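Local coordinates for uncharacterized protein (Nitrosomonas europaea, PDB 6M0Q) that is of unknown function but folds into two helices and a small antiparallel sheet tied together by a disulfide, and is found in a complex with another protein, at residues V65-C69 and G70-A74. Residues are numbered along the deposited sequence; the frame is centred on the assembly and turned at random.
Sequences VRVKC and GDIVA
Lys68 runs extended as far as CD, with CG trans to the backbone N (chi1 -176°), then bends at chi3 (84°), which brings CE obliquely against the carboxylate of Asp71, above its plane but off to the oxygen side; CG of Asp71 lies trans to its own carbonyl carbon. The aliphatic part of the lysine does most of the touching: CB of Lys68 sits 3.4 Å from OD1 of Asp71, and CE of Lys68 lies 3.4 Å from OD2 of Asp71. The ammonium completes only a long salt bridge, Lys68 NZ to Asp71 OD2 at 4.0 Å, whose attraction is probably modest; the long chain suits a place where its charged end stays exposed. A water donates to OD1 of Asp71 and accepts from the backbone N of Lys68, 2.8 Å away, tying the acid back to the end of the strand.

Lys68 occupies the N-cap position, and its carbonyl begins the helical bonding. O of Lys68 receives a weak i to i+3 bond from N of Asp71 and a long, weak i to i+4 bond from N of Ile72; a shorter, firmer one from Val73 N to Cys69 O (3.0 Å, 162°) continues the series. An acid in the first turn should also interact favourably with the helix dipole. On another side, CG1 of beta-branched Val67 lightly meets CB of Ile72 at 4.2 Å.

This is the corner where strand 63-68, central in the sheet between 52-55 and 58-60, passes directly into helix 69-83; Ile72 and Val67 pack on helix 35-43, and buried Cys69 is disulfide-bonded to Cys44 just beyond that helix.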
loop_
_atom_site.group_PDB
_atom_site.type_symbol
_atom_site.label_atom_id
_atom_site.label_comp_id
_atom_site.label_asym_id
_atom_site.label_seq_id
_atom_site.Cartn_x
_atom_site.Cartn_y
_atom_site.Cartn_z
ATOM N N VAL B 65 -35.277 8.440 -7.164
ATOM C CA VAL B 65 -36.458 7.866 -7.782
ATOM C C VAL B 65 -37.207 7.020 -6.768
ATOM O O VAL B 65 -36.611 6.325 -5.934
ATOM C CB VAL B 65 -36.046 7.040 -9.013
ATOM C CG1 VAL B 65 -37.220 6.186 -9.540
ATOM C CG2 VAL B 65 -35.532 7.967 -10.081
ATOM N N ARG B 66 -38.526 7.096 -6.824
ATOM C CA ARG B 66 -39.382 6.250 -6.021
ATOM C C ARG B 66 -39.869 5.099 -6.888
ATOM O O ARG B 66 -40.169 5.271 -8.076
ATOM C CB ARG B 66 -40.557 7.052 -5.442
ATOM C CG ARG B 66 -40.311 7.603 -4.008
ATOM C CD ARG B 66 -39.111 8.589 -3.921
ATOM N NE ARG B 66 -38.975 9.179 -2.583
ATOM C CZ ARG B 66 -38.051 10.070 -2.227
ATOM N NH1 ARG B 66 -38.023 10.546 -0.979
ATOM N NH2 ARG B 66 -37.149 10.484 -3.110
ATOM N N VAL B 67 -39.918 3.917 -6.296
ATOM C CA VAL B 67 -40.262 2.695 -7.001
ATOM C C VAL B 67 -41.479 2.096 -6.321
ATOM O O VAL B 67 -41.523 2.023 -5.088
ATOM C CB VAL B 67 -39.076 1.715 -6.997
ATOM C CG1 VAL B 67 -39.498 0.346 -7.479
ATOM C CG2 VAL B 67 -37.949 2.289 -7.860
ATOM N N LYS B 68 -42.467 1.678 -7.115
ATOM C CA LYS B 68 -43.620 0.981 -6.564
ATOM C C LYS B 68 -43.308 -0.510 -6.514
ATOM O O LYS B 68 -42.946 -1.109 -7.536
ATOM C CB LYS B 68 -44.888 1.231 -7.382
ATOM C CG LYS B 68 -46.131 0.577 -6.744
ATOM C CD LYS B 68 -47.442 0.916 -7.464
ATOM C CE LYS B 68 -47.678 -0.019 -8.659
ATOM N NZ LYS B 68 -49.037 0.143 -9.260
ATOM N N CYS B 69 -43.466 -1.105 -5.328
ATOM C CA CYS B 69 -43.028 -2.480 -5.127
ATOM C C CYS B 69 -43.756 -3.455 -6.034
ATOM O O CYS B 69 -43.167 -4.457 -6.452
ATOM C CB CYS B 69 -43.198 -2.875 -3.667
ATOM S SG CYS B 69 -41.930 -2.079 -2.662
ATOM N N GLY B 70 -45.024 -3.185 -6.352
ATOM C CA GLY B 70 -45.741 -4.032 -7.290
ATOM C C GLY B 70 -45.050 -4.126 -8.636
ATOM O O GLY B 70 -44.964 -5.207 -9.222
ATOM N N ASP B 71 -44.510 -3.005 -9.129
ATOM C CA ASP B 71 -43.879 -3.015 -10.447
ATOM C C ASP B 71 -42.586 -3.823 -10.444
ATOM O O ASP B 71 -42.353 -4.640 -11.344
ATOM C CB ASP B 71 -43.606 -1.593 -10.923
ATOM C CG ASP B 71 -44.861 -0.741 -10.975
ATOM O OD1 ASP B 71 -44.762 0.462 -10.654
ATOM O OD2 ASP B 71 -45.945 -1.270 -11.314
ATOM N N ILE B 72 -41.718 -3.596 -9.456
ATOM C CA ILE B 72 -40.456 -4.329 -9.450
ATOM C C ILE B 72 -40.711 -5.820 -9.247
ATOM O O ILE B 72 -40.069 -6.664 -9.884
ATOM C CB ILE B 72 -39.473 -3.749 -8.407
ATOM C CG1 ILE B 72 -38.135 -4.489 -8.482
ATOM C CG2 ILE B 72 -40.022 -3.834 -6.997
ATOM C CD1 ILE B 72 -37.531 -4.460 -9.854
ATOM N N VAL B 73 -41.674 -6.176 -8.399
ATOM C CA VAL B 73 -41.963 -7.590 -8.186
ATOM C C VAL B 73 -42.443 -8.237 -9.484
ATOM O O VAL B 73 -41.985 -9.326 -9.857
ATOM C CB VAL B 73 -42.977 -7.761 -7.037
ATOM C CG1 VAL B 73 -43.574 -9.174 -7.050
ATOM C CG2 VAL B 73 -42.295 -7.453 -5.696
ATOM N N ALA B 74 -43.340 -7.558 -10.212
ATOM C CA ALA B 74 -43.763 -8.046 -11.525
ATOM C C ALA B 74 -42.573 -8.206 -12.467
ATOM O O ALA B 74 -42.461 -9.210 -13.181
ATOM C CB ALA B 74 -44.786 -7.093 -12.139
HETATM O O HOH W 1 -42.243 1.927 -9.872
#